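Side-chain contacts in NADH dehydrogenase (Methanothermobacter marburgensis, PDB 4R81), which binds flavin mononucleotide in a flavodoxin-like fold and probably passes electrons from NADH or NADPH to quinones: residues K16-E21 and S183-N188; F87-W92 and S154-D159; H138-L143 and L189-R194. All blocks are in the same frame, centred on the assembly; numbering follows the deposited sequence.

Interaction 1. Residues K16-E21 and S183-N188; sequences KSFSRE and SCREIN. With FMN (flavin mononucleotide), chain E.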
loop_
_atom_site.group_PDB
_atom_site.type_symbol
_atom_site.label_atom_id
_atom_site.label_comp_id
_atom_site.label_asym_id
_atom_site.label_seq_id
_atom_site.Cartn_x
_atom_site.Cartn_y
_atom_site.Cartn_z
ATOM N N LYS A 16 -1.814 8.625 -20.671
ATOM C CA LYS A 16 -0.431 9.006 -20.909
ATOM C C LYS A 16 0.248 9.373 -19.591
ATOM O O LYS A 16 -0.245 10.208 -18.832
ATOM C CB LYS A 16 -0.357 10.165 -21.907
ATOM C CG LYS A 16 -0.862 9.804 -23.296
ATOM C CD LYS A 16 -0.621 10.930 -24.288
ATOM C CE LYS A 16 -1.719 11.982 -24.227
ATOM N NZ LYS A 16 -2.991 11.497 -24.839
ATOM N N SER A 17 1.365 8.716 -19.316
ATOM C CA SER A 17 2.151 8.980 -18.121
ATOM C C SER A 17 3.521 8.393 -18.372
ATOM O O SER A 17 3.719 7.665 -19.342
ATOM C CB SER A 17 1.534 8.305 -16.901
ATOM O OG SER A 17 1.596 6.891 -17.020
ATOM N N PHE A 18 4.469 8.696 -17.503
ATOM C CA PHE A 18 5.788 8.105 -17.653
ATOM C C PHE A 18 5.712 6.590 -17.490
ATOM O O PHE A 18 6.404 5.855 -18.191
ATOM C CB PHE A 18 6.779 8.721 -16.670
ATOM C CG PHE A 18 8.166 8.157 -16.783
ATOM C CD1 PHE A 18 8.915 8.334 -17.940
ATOM C CD2 PHE A 18 8.722 7.454 -15.728
ATOM C CE1 PHE A 18 10.206 7.811 -18.037
ATOM C CE2 PHE A 18 9.995 6.926 -15.818
ATOM C CZ PHE A 18 10.743 7.108 -16.973
ATOM N N SER A 19 4.849 6.121 -16.589
ATOM C CA SER A 19 4.720 4.686 -16.349
ATOM C C SER A 19 4.329 3.942 -17.633
ATOM O O SER A 19 4.791 2.828 -17.889
ATOM C CB SER A 19 3.706 4.413 -15.235
ATOM O OG SER A 19 4.246 4.780 -13.971
ATOM N N ARG A 20 3.489 4.573 -18.445
ATOM C CA ARG A 20 3.100 4.002 -19.730
ATOM C C ARG A 20 4.300 3.864 -20.673
ATOM O O ARG A 20 4.427 2.867 -21.381
ATOM C CB ARG A 20 1.995 4.844 -20.380
ATOM C CG ARG A 20 1.481 4.280 -21.688
ATOM C CD ARG A 20 0.421 3.232 -21.443
ATOM N NE ARG A 20 -0.682 3.754 -20.638
ATOM C CZ ARG A 20 -1.711 3.022 -20.224
ATOM N NH1 ARG A 20 -1.771 1.738 -20.549
ATOM N NH2 ARG A 20 -2.674 3.566 -19.485
ATOM N N GLU A 21 5.186 4.856 -20.669
ATOM C CA GLU A 21 6.399 4.781 -21.472
ATOM C C GLU A 21 7.335 3.709 -20.930
ATOM O O GLU A 21 8.049 3.055 -21.695
ATOM C CB GLU A 21 7.102 6.137 -21.507
ATOM C CG GLU A 21 6.223 7.271 -22.020
ATOM C CD GLU A 21 6.970 8.581 -22.097
ATOM O OE1 GLU A 21 7.894 8.683 -22.925
ATOM O OE2 GLU A 21 6.637 9.507 -21.328
ATOM N N SER A 183 14.652 15.371 -16.983
ATOM C CA SER A 183 16.095 15.113 -16.937
ATOM C C SER A 183 16.491 13.643 -16.755
ATOM O O SER A 183 17.544 13.227 -17.233
ATOM C CB SER A 183 16.784 15.977 -15.874
ATOM O OG SER A 183 16.417 15.580 -14.567
ATOM N N CYS A 184 15.657 12.860 -16.073
ATOM C CA CYS A 184 15.969 11.445 -15.839
ATOM C C CYS A 184 15.173 10.514 -16.736
ATOM O O CYS A 184 15.275 9.293 -16.625
ATOM C CB CYS A 184 15.708 11.070 -14.382
ATOM S SG CYS A 184 16.695 12.001 -13.228
ATOM N N ARG A 185 14.387 11.092 -17.633
ATOM C CA ARG A 185 13.473 10.300 -18.442
ATOM C C ARG A 185 14.180 9.292 -19.353
ATOM O O ARG A 185 13.849 8.105 -19.350
ATOM C CB ARG A 185 12.560 11.213 -19.260
ATOM C CG ARG A 185 11.416 10.479 -19.906
ATOM C CD ARG A 185 10.770 11.317 -20.974
ATOM N NE ARG A 185 10.220 10.467 -22.020
ATOM C CZ ARG A 185 9.810 10.914 -23.197
ATOM N NH1 ARG A 185 9.883 12.210 -23.471
ATOM N NH2 ARG A 185 9.327 10.066 -24.095
ATOM N N GLU A 186 15.155 9.757 -20.123
ATOM C CA GLU A 186 15.800 8.888 -21.099
ATOM C C GLU A 186 16.592 7.757 -20.447
ATOM O O GLU A 186 16.573 6.622 -20.917
ATOM C CB GLU A 186 16.693 9.696 -22.043
ATOM C CG GLU A 186 16.522 9.302 -23.490
ATOM C CD GLU A 186 15.061 9.256 -23.892
ATOM O OE1 GLU A 186 14.642 8.238 -24.487
ATOM O OE2 GLU A 186 14.329 10.233 -23.606
ATOM N N ILE A 187 17.284 8.069 -19.359
ATOM C CA ILE A 187 18.094 7.068 -18.689
ATOM C C ILE A 187 17.199 6.015 -18.033
ATOM O O ILE A 187 17.511 4.825 -18.044
ATOM C CB ILE A 187 19.086 7.724 -17.694
ATOM C CG1 ILE A 187 19.938 6.684 -16.980
ATOM C CG2 ILE A 187 18.364 8.585 -16.664
ATOM C CD1 ILE A 187 20.902 7.326 -16.003
ATOM N N ASN A 188 16.069 6.448 -17.489
ATOM C CA ASN A 188 15.153 5.506 -16.865
ATOM C C ASN A 188 14.484 4.566 -17.866
ATOM O O ASN A 188 14.267 3.390 -17.563
ATOM C CB ASN A 188 14.122 6.232 -15.990
ATOM C CG ASN A 188 14.714 6.692 -14.681
ATOM O OD1 ASN A 188 15.732 6.158 -14.237
ATOM N ND2 ASN A 188 14.089 7.681 -14.052
HETATM N N1 FMN E . 7.298 10.202 -5.369
HETATM C C2 FMN E . 8.135 9.695 -4.394
HETATM O O2 FMN E . 9.344 9.666 -4.586
HETATM N N3 FMN E . 7.621 9.214 -3.206
HETATM C C4 FMN E . 6.261 9.236 -2.981
HETATM O O4 FMN E . 5.826 8.794 -1.922
HETATM C C4A FMN E . 5.404 9.748 -3.953
HETATM N N5 FMN E . 4.040 9.797 -3.747
HETATM C C5A FMN E . 3.206 10.292 -4.729
HETATM C C6 FMN E . 1.827 10.321 -4.520
HETATM C C7 FMN E . 0.976 10.827 -5.499
HETATM C C7M FMN E . -0.508 10.840 -5.283
HETATM C C8 FMN E . 1.505 11.306 -6.698
HETATM C C8M FMN E . 0.599 11.860 -7.763
HETATM C C9 FMN E . 2.884 11.283 -6.895
HETATM C C9A FMN E . 3.740 10.775 -5.919
HETATM N N10 FMN E . 5.111 10.745 -6.115
HETATM C C10 FMN E . 5.937 10.230 -5.145
HETATM C "C1'" FMN E . 5.714 11.222 -7.397
HETATM C "C2'" FMN E . 5.444 10.097 -8.406
HETATM O "O2'" FMN E . 6.159 8.916 -8.100
HETATM C "C3'" FMN E . 5.685 10.574 -9.829
HETATM O "O3'" FMN E . 4.628 11.470 -10.136
HETATM C "C4'" FMN E . 5.665 9.406 -10.807
HETATM O "O4'" FMN E . 6.771 8.549 -10.621
HETATM C "C5'" FMN E . 5.657 9.882 -12.251
HETATM O "O5'" FMN E . 5.340 8.758 -13.038
HETATM P P FMN E . 3.940 8.741 -13.822
HETATM O O1P FMN E . 3.997 9.833 -14.874
HETATM O O2P FMN E . 3.748 7.399 -14.485
HETATM O O3P FMN E . 2.834 9.047 -12.841
#

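Interaction 2. Residues F87-W92 and S154-D159; sequences FIYPLW and SVMLGD. With FMN (flavin mononucleotide), chain E.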
loop_
_atom_site.group_PDB
_atom_site.type_symbol
_atom_site.label_atom_id
_atom_site.label_comp_id
_atom_site.label_asym_id
_atom_site.label_seq_id
_atom_site.Cartn_x
_atom_site.Cartn_y
_atom_site.Cartn_z
ATOM N N PHE A 87 5.774 -5.834 -12.474
ATOM C CA PHE A 87 4.901 -4.862 -11.835
ATOM C C PHE A 87 5.418 -3.480 -12.184
ATOM O O PHE A 87 6.566 -3.143 -11.887
ATOM C CB PHE A 87 4.874 -5.078 -10.318
ATOM C CG PHE A 87 4.329 -6.417 -9.921
ATOM C CD1 PHE A 87 5.146 -7.545 -9.916
ATOM C CD2 PHE A 87 2.987 -6.562 -9.588
ATOM C CE1 PHE A 87 4.636 -8.797 -9.564
ATOM C CE2 PHE A 87 2.469 -7.809 -9.233
ATOM C CZ PHE A 87 3.295 -8.926 -9.225
ATOM N N ILE A 88 4.574 -2.693 -12.840
ATOM C CA ILE A 88 4.957 -1.376 -13.324
ATOM C C ILE A 88 3.963 -0.356 -12.794
ATOM O O ILE A 88 2.764 -0.437 -13.071
ATOM C CB ILE A 88 4.993 -1.342 -14.869
ATOM C CG1 ILE A 88 6.037 -2.348 -15.381
ATOM C CG2 ILE A 88 5.289 0.082 -15.372
ATOM C CD1 ILE A 88 6.123 -2.437 -16.898
ATOM N N TYR A 89 4.460 0.590 -12.002
ATOM C CA TYR A 89 3.598 1.532 -11.294
ATOM C C TYR A 89 4.395 2.735 -10.806
ATOM O O TYR A 89 5.621 2.663 -10.669
ATOM C CB TYR A 89 2.915 0.836 -10.105
ATOM C CG TYR A 89 3.888 0.276 -9.082
ATOM C CD1 TYR A 89 4.398 -1.008 -9.223
ATOM C CD2 TYR A 89 4.300 1.028 -7.990
ATOM C CE1 TYR A 89 5.292 -1.534 -8.311
ATOM C CE2 TYR A 89 5.204 0.510 -7.064
ATOM C CZ TYR A 89 5.693 -0.777 -7.232
ATOM O OH TYR A 89 6.587 -1.308 -6.329
ATOM N N PRO A 90 3.705 3.852 -10.555
ATOM C CA PRO A 90 4.334 4.992 -9.884
ATOM C C PRO A 90 4.323 4.837 -8.365
ATOM O O PRO A 90 3.380 4.271 -7.790
ATOM C CB PRO A 90 3.425 6.156 -10.275
ATOM C CG PRO A 90 2.069 5.528 -10.389
ATOM C CD PRO A 90 2.316 4.144 -10.958
ATOM N N LEU A 91 5.359 5.357 -7.720
ATOM C CA LEU A 91 5.454 5.350 -6.268
ATOM C C LEU A 91 4.521 6.405 -5.707
ATOM O O LEU A 91 4.713 7.588 -5.965
ATOM C CB LEU A 91 6.884 5.669 -5.841
ATOM C CG LEU A 91 7.151 5.411 -4.361
ATOM C CD1 LEU A 91 6.806 3.961 -4.057
ATOM C CD2 LEU A 91 8.593 5.727 -3.983
ATOM N N TRP A 92 3.521 5.972 -4.942
ATOM C CA TRP A 92 2.569 6.876 -4.297
ATOM C C TRP A 92 2.578 6.634 -2.793
ATOM O O TRP A 92 2.195 5.556 -2.332
ATOM C CB TRP A 92 1.140 6.666 -4.820
ATOM C CG TRP A 92 0.893 7.140 -6.221
ATOM C CD1 TRP A 92 1.752 7.835 -7.024
ATOM C CD2 TRP A 92 -0.297 6.929 -6.992
ATOM N NE1 TRP A 92 1.167 8.072 -8.247
ATOM C CE2 TRP A 92 -0.090 7.526 -8.252
ATOM C CE3 TRP A 92 -1.521 6.299 -6.732
ATOM C CZ2 TRP A 92 -1.065 7.510 -9.258
ATOM C CZ3 TRP A 92 -2.489 6.277 -7.732
ATOM C CH2 TRP A 92 -2.249 6.875 -8.984
ATOM N N SER A 154 11.781 -4.678 1.358
ATOM C CA SER A 154 11.240 -5.584 2.378
ATOM C C SER A 154 9.788 -5.962 2.100
ATOM O O SER A 154 9.388 -7.119 2.258
ATOM C CB SER A 154 11.332 -4.950 3.767
ATOM O OG SER A 154 12.684 -4.802 4.159
ATOM N N VAL A 155 9.008 -4.976 1.681
ATOM C CA VAL A 155 7.581 -5.160 1.486
ATOM C C VAL A 155 7.259 -5.826 0.146
ATOM O O VAL A 155 6.601 -6.869 0.094
ATOM C CB VAL A 155 6.856 -3.807 1.616
ATOM C CG1 VAL A 155 5.379 -3.933 1.239
ATOM C CG2 VAL A 155 6.997 -3.281 3.037
ATOM N N MET A 156 7.737 -5.233 -0.941
ATOM C CA MET A 156 7.376 -5.701 -2.268
ATOM C C MET A 156 8.179 -6.942 -2.659
ATOM O O MET A 156 7.611 -7.972 -3.023
ATOM C CB MET A 156 7.586 -4.576 -3.275
ATOM C CG MET A 156 6.994 -4.831 -4.618
ATOM S SD MET A 156 5.195 -4.746 -4.588
ATOM C CE MET A 156 4.898 -4.841 -6.344
ATOM N N LEU A 157 9.500 -6.855 -2.562
ATOM C CA LEU A 157 10.341 -7.984 -2.949
ATOM C C LEU A 157 10.260 -9.097 -1.913
ATOM O O LEU A 157 10.095 -10.268 -2.262
ATOM C CB LEU A 157 11.795 -7.541 -3.157
ATOM C CG LEU A 157 11.999 -6.457 -4.220
ATOM C CD1 LEU A 157 13.474 -6.174 -4.456
ATOM C CD2 LEU A 157 11.328 -6.872 -5.519
ATOM N N GLY A 158 10.371 -8.735 -0.638
ATOM C CA GLY A 158 10.383 -9.725 0.420
ATOM C C GLY A 158 9.051 -10.421 0.635
ATOM O O GLY A 158 8.900 -11.600 0.318
ATOM N N ASP A 159 8.083 -9.694 1.181
ATOM C CA ASP A 159 6.815 -10.298 1.572
ATOM C C ASP A 159 5.938 -10.662 0.376
ATOM O O ASP A 159 5.422 -11.775 0.285
ATOM C CB ASP A 159 6.054 -9.362 2.507
ATOM C CG ASP A 159 4.796 -9.994 3.075
ATOM O OD1 ASP A 159 4.854 -11.176 3.486
ATOM O OD2 ASP A 159 3.748 -9.309 3.123
HETATM N N1 FMN E . 7.298 10.202 -5.369
HETATM C C2 FMN E . 8.135 9.695 -4.394
HETATM O O2 FMN E . 9.344 9.666 -4.586
HETATM N N3 FMN E . 7.621 9.214 -3.206
HETATM C C4 FMN E . 6.261 9.236 -2.981
HETATM O O4 FMN E . 5.826 8.794 -1.922
HETATM C C4A FMN E . 5.404 9.748 -3.953
HETATM N N5 FMN E . 4.040 9.797 -3.747
HETATM C C5A FMN E . 3.206 10.292 -4.729
HETATM C C6 FMN E . 1.827 10.321 -4.520
HETATM C C7 FMN E . 0.976 10.827 -5.499
HETATM C C7M FMN E . -0.508 10.840 -5.283
HETATM C C8 FMN E . 1.505 11.306 -6.698
HETATM C C8M FMN E . 0.599 11.860 -7.763
HETATM C C9 FMN E . 2.884 11.283 -6.895
HETATM C C9A FMN E . 3.740 10.775 -5.919
HETATM N N10 FMN E . 5.111 10.745 -6.115
HETATM C C10 FMN E . 5.937 10.230 -5.145
HETATM C "C1'" FMN E . 5.714 11.222 -7.397
HETATM C "C2'" FMN E . 5.444 10.097 -8.406
HETATM O "O2'" FMN E . 6.159 8.916 -8.100
HETATM C "C3'" FMN E . 5.685 10.574 -9.829
HETATM O "O3'" FMN E . 4.628 11.470 -10.136
HETATM C "C4'" FMN E . 5.665 9.406 -10.807
HETATM O "O4'" FMN E . 6.771 8.549 -10.621
HETATM C "C5'" FMN E . 5.657 9.882 -12.251
HETATM O "O5'" FMN E . 5.340 8.758 -13.038
HETATM P P FMN E . 3.940 8.741 -13.822
HETATM O O1P FMN E . 3.997 9.833 -14.874
HETATM O O2P FMN E . 3.748 7.399 -14.485
HETATM O O3P FMN E . 2.834 9.047 -12.841
#

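Interaction 3. Residues H138-L143 and L189-R194; sequences HTEEDL and LMRARR. With FMN (flavin mononucleotide), chain E.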
loop_
_atom_site.group_PDB
_atom_site.type_symbol
_atom_site.label_atom_id
_atom_site.label_comp_id
_atom_site.label_asym_id
_atom_site.label_seq_id
_atom_site.Cartn_x
_atom_site.Cartn_y
_atom_site.Cartn_z
ATOM N N HIS A 138 11.188 11.180 -6.090
ATOM C CA HIS A 138 12.499 11.221 -5.450
ATOM C C HIS A 138 13.516 10.422 -6.248
ATOM O O HIS A 138 13.162 9.493 -6.965
ATOM C CB HIS A 138 12.418 10.679 -4.025
ATOM C CG HIS A 138 11.816 11.644 -3.060
ATOM N ND1 HIS A 138 12.396 12.860 -2.777
ATOM C CD2 HIS A 138 10.683 11.583 -2.322
ATOM C CE1 HIS A 138 11.648 13.507 -1.901
ATOM N NE2 HIS A 138 10.602 12.756 -1.611
ATOM N N THR A 139 14.786 10.785 -6.124
ATOM C CA THR A 139 15.833 9.975 -6.723
ATOM C C THR A 139 16.011 8.709 -5.896
ATOM O O THR A 139 15.668 8.678 -4.709
ATOM C CB THR A 139 17.166 10.727 -6.788
ATOM O OG1 THR A 139 17.547 11.140 -5.469
ATOM C CG2 THR A 139 17.038 11.947 -7.687
ATOM N N GLU A 140 16.545 7.665 -6.521
ATOM C CA GLU A 140 16.809 6.427 -5.806
ATOM C C GLU A 140 17.811 6.708 -4.697
ATOM O O GLU A 140 17.750 6.105 -3.629
ATOM C CB GLU A 140 17.354 5.360 -6.752
ATOM C CG GLU A 140 17.635 4.035 -6.069
ATOM C CD GLU A 140 18.101 2.973 -7.033
ATOM O OE1 GLU A 140 18.543 3.331 -8.151
ATOM O OE2 GLU A 140 18.020 1.778 -6.674
ATOM N N GLU A 141 18.716 7.647 -4.950
ATOM C CA GLU A 141 19.711 8.037 -3.957
ATOM C C GLU A 141 19.048 8.572 -2.685
ATOM O O GLU A 141 19.409 8.187 -1.571
ATOM C CB GLU A 141 20.663 9.083 -4.545
ATOM C CG GLU A 141 21.795 9.495 -3.613
ATOM C CD GLU A 141 21.795 10.983 -3.302
ATOM O OE1 GLU A 141 22.608 11.721 -3.899
ATOM O OE2 GLU A 141 20.986 11.418 -2.455
ATOM N N ASP A 142 18.079 9.463 -2.859
ATOM C CA ASP A 142 17.362 10.031 -1.726
ATOM C C ASP A 142 16.524 8.972 -1.016
ATOM O O ASP A 142 16.446 8.963 0.208
ATOM C CB ASP A 142 16.501 11.217 -2.166
ATOM C CG ASP A 142 17.335 12.442 -2.506
ATOM O OD1 ASP A 142 18.258 12.771 -1.729
ATOM O OD2 ASP A 142 17.073 13.071 -3.552
ATOM N N LEU A 143 15.915 8.073 -1.780
ATOM C CA LEU A 143 15.129 6.985 -1.188
ATOM C C LEU A 143 16.001 5.959 -0.458
ATOM O O LEU A 143 15.596 5.422 0.576
ATOM C CB LEU A 143 14.267 6.287 -2.246
ATOM C CG LEU A 143 13.151 7.108 -2.896
ATOM C CD1 LEU A 143 12.500 6.286 -3.994
ATOM C CD2 LEU A 143 12.108 7.561 -1.877
ATOM N N LEU A 189 14.173 5.082 -19.056
ATOM C CA LEU A 189 13.613 4.256 -20.120
ATOM C C LEU A 189 14.656 3.266 -20.633
ATOM O O LEU A 189 14.323 2.147 -21.022
ATOM C CB LEU A 189 13.072 5.123 -21.264
ATOM C CG LEU A 189 11.839 5.977 -20.942
ATOM C CD1 LEU A 189 11.347 6.736 -22.166
ATOM C CD2 LEU A 189 10.718 5.121 -20.367
ATOM N N MET A 190 15.920 3.678 -20.626
ATOM C CA MET A 190 17.006 2.779 -20.997
ATOM C C MET A 190 17.065 1.614 -20.007
ATOM O O MET A 190 17.251 0.459 -20.403
ATOM C CB MET A 190 18.350 3.523 -21.031
ATOM C CG MET A 190 19.465 2.770 -21.750
ATOM S SD MET A 190 21.113 3.474 -21.507
ATOM C CE MET A 190 20.782 5.211 -21.801
ATOM N N ARG A 191 16.910 1.926 -18.721
ATOM C CA ARG A 191 16.922 0.903 -17.679
ATOM C C ARG A 191 15.739 -0.055 -17.828
ATOM O O ARG A 191 15.892 -1.275 -17.695
ATOM C CB ARG A 191 16.937 1.554 -16.289
ATOM C CG ARG A 191 18.233 2.331 -16.012
ATOM C CD ARG A 191 18.188 3.095 -14.710
ATOM N NE ARG A 191 18.006 2.202 -13.574
ATOM C CZ ARG A 191 17.500 2.575 -12.408
ATOM N NH1 ARG A 191 17.111 3.829 -12.226
ATOM N NH2 ARG A 191 17.366 1.690 -11.430
ATOM N N ALA A 192 14.569 0.500 -18.118
ATOM C CA ALA A 192 13.375 -0.318 -18.287
ATOM C C ALA A 192 13.538 -1.284 -19.464
ATOM O O ALA A 192 13.206 -2.470 -19.367
ATOM C CB ALA A 192 12.160 0.562 -18.480
ATOM N N ARG A 193 14.062 -0.776 -20.572
ATOM C CA ARG A 193 14.278 -1.601 -21.755
ATOM C C ARG A 193 15.282 -2.706 -21.436
ATOM O O ARG A 193 15.074 -3.868 -21.797
ATOM C CB ARG A 193 14.754 -0.733 -22.924
ATOM C CG ARG A 193 14.721 -1.412 -24.287
ATOM C CD ARG A 193 14.731 -0.366 -25.405
ATOM N NE ARG A 193 15.173 0.944 -24.918
ATOM C CZ ARG A 193 14.408 2.034 -24.865
ATOM N NH1 ARG A 193 14.908 3.171 -24.394
ATOM N NH2 ARG A 193 13.153 1.997 -25.289
ATOM N N ARG A 194 16.346 -2.342 -20.727
ATOM C CA ARG A 194 17.389 -3.291 -20.353
ATOM C C ARG A 194 16.819 -4.407 -19.481
ATOM O O ARG A 194 17.207 -5.565 -19.612
ATOM C CB ARG A 194 18.524 -2.566 -19.629
ATOM C CG ARG A 194 19.727 -3.440 -19.297
ATOM C CD ARG A 194 20.764 -2.676 -18.469
ATOM N NE ARG A 194 21.277 -1.522 -19.202
ATOM C CZ ARG A 194 21.424 -0.303 -18.689
ATOM N NH1 ARG A 194 21.108 -0.061 -17.420
ATOM N NH2 ARG A 194 21.894 0.673 -19.452
HETATM N N1 FMN E . 7.298 10.202 -5.369
HETATM C C2 FMN E . 8.135 9.695 -4.394
HETATM O O2 FMN E . 9.344 9.666 -4.586
HETATM N N3 FMN E . 7.621 9.214 -3.206
HETATM C C4 FMN E . 6.261 9.236 -2.981
HETATM O O4 FMN E . 5.826 8.794 -1.922
HETATM C C4A FMN E . 5.404 9.748 -3.953
HETATM N N5 FMN E . 4.040 9.797 -3.747
HETATM C C5A FMN E . 3.206 10.292 -4.729
HETATM C C6 FMN E . 1.827 10.321 -4.520
HETATM C C7 FMN E . 0.976 10.827 -5.499
HETATM C C7M FMN E . -0.508 10.840 -5.283
HETATM C C8 FMN E . 1.505 11.306 -6.698
HETATM C C8M FMN E . 0.599 11.860 -7.763
HETATM C C9 FMN E . 2.884 11.283 -6.895
HETATM C C9A FMN E . 3.740 10.775 -5.919
HETATM N N10 FMN E . 5.111 10.745 -6.115
HETATM C C10 FMN E . 5.937 10.230 -5.145
HETATM C "C1'" FMN E . 5.714 11.222 -7.397
HETATM C "C2'" FMN E . 5.444 10.097 -8.406
HETATM O "O2'" FMN E . 6.159 8.916 -8.100
HETATM C "C3'" FMN E . 5.685 10.574 -9.829
HETATM O "O3'" FMN E . 4.628 11.470 -10.136
HETATM C "C4'" FMN E . 5.665 9.406 -10.807
HETATM O "O4'" FMN E . 6.771 8.549 -10.621
HETATM C "C5'" FMN E . 5.657 9.882 -12.251
HETATM O "O5'" FMN E . 5.340 8.758 -13.038
HETATM P P FMN E . 3.940 8.741 -13.822
HETATM O O1P FMN E . 3.997 9.833 -14.874
HETATM O O2P FMN E . 3.748 7.399 -14.485
HETATM O O3P FMN E . 2.834 9.047 -12.841
#

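Interaction 1. Residues K16-E21 and S183-N188
The ring of F18 lies against the start of helix 185-197, where its CE1 is 3.5 Å from R185 CG and its CZ is 3.6 Å from N188 CB. The asparagine's CB comes in at the ring edge, near the ring plane. Both neighbours offer aliphatic carbon to this buried aromatic. F18 reaches them because its CG stands anti to the backbone N (chi1 -180°), which throws the ring out from helix 18-32. One turn on, E21 and R185 are placed to pair by charge, but their modelled contact is too short, so the salt bridge is doubtful in detail. The amide of N188 gives its ND2 to G175 O, which suits a polar group in a buried place.

Behind the ring, the same turn grips the FMN phosphate: F18 N donates to O1P at 2.9 Å, while S19 gives O2P both its backbone N and its OG, each at 2.7 Å. The small S19 suits a place so close to the phosphate, near the helix N-terminus, whose dipole probably favours the anion. S17 is the N-cap. Around this contact, S19 and R20 rest on F10 of strand 5-10, and F18 and E21 on L189 of helix 185-197.

Interaction 2. Residues F87-W92 and S154-D159
M156 reaches from helix 148-162 to F87 and Y89 on strand 84-90, a buried helix-on-sheet contact of the flavodoxin-like fold, in which helices cover the two faces of a central parallel sheet. M156 gives up the most surface, and its terminal methyl does most of the touching: CE lies 3.9 Å from F87 CG and equally 3.9 Å from Y89 CE1. Its chain leaves the helix with CG anti to the backbone N and then bends at chi2 (71°), which brings the methyl within reach of both rings. A long, flexible, unbranched thioether suits this place, since it spans the distance from helix to strand and sets its end against two aromatic rings.

Y89 comes toward M156 from the opposite direction. With CG between the backbone N and the carbonyl carbon (chi1 60°), its ring is directed to the helix, and Y89 OH also lies 3.9 Å from M156 CE. The phenol touches V132 and C134 of strand 129-135 as well. F87, two residues earlier and on the same side of the strand, meets the ring of F104, with planes about 25° apart.

Beyond the strand the chain turns into the flavin site. L91 O accepts from the ribityl O2' of FMN at 2.9 Å, and the indole of W92 has the flavin over one face and P90 CG over the other. At the flavin side, W92 CD1 is 3.4 Å from FMN C7.

Interaction 3. Residues H138-L143 and L189-R194
Charge joins the two segments: E140 and R191 reach toward each other over a long distance, their CA atoms 13.1 Å apart, to form a long salt bridge, with E140 OE1 3.9 Å from R191 NH2. The carboxylate and guanidinium planes are nearly parallel, 11° apart. E140 covers its share with an extended chain, CG anti to the backbone N (chi1 -179°), whereas R191 bends at chi3. Long side chains on both sides suit this distance. The stronger partner of R191 NH2 is E172, and its NH1 donates to I173 O, so the guanidinium is fixed from strand 169-174.

Hydrogen bonds order the start of helix 140-146. T139 is its N-cap: OG1 accepts from D142 N at 3.1 Å and donates to D142 OD2 at 2.8 Å, reaching that oxygen from above the carboxylate plane. A threonine hydroxyl can do both at once.

A further bond serves the cofactor, as H138 N donates to FMN O2 at 2.8 Å in a nearly straight bond (167°). The imidazole leans beside the same oxygen, CD2 lying 3.3 Å from FMN O2.

With no hydrogen bond between the segments, their link is mainly electrostatic: R191, already paired with E172, probably also offsets part of the charge of E140 at the surface.

Overall arrangement
From the N terminus, the chain passes strand 5-10 and enters 16-21, where interaction 1 opens a loop that closes only at 183-188. Interaction 2, from 87-92 to 154-159, nests wholly inside it and ties central strand 84-90 to helix 148-162. Interaction 3 starts within interaction 2, at 138-143, and ends beyond interaction 1, at 189-194, so it crosses both. Interactions 1 and 3 share helix 185-197, which is thereby joined to helix 18-32 and to helix 140-146; L189 packs on F18 between them. S19 meets P90, and L91 meets L143, linking interaction 2 to the others. All three converge on one FMN, touching its phosphate, ribityl chain and flavin ring.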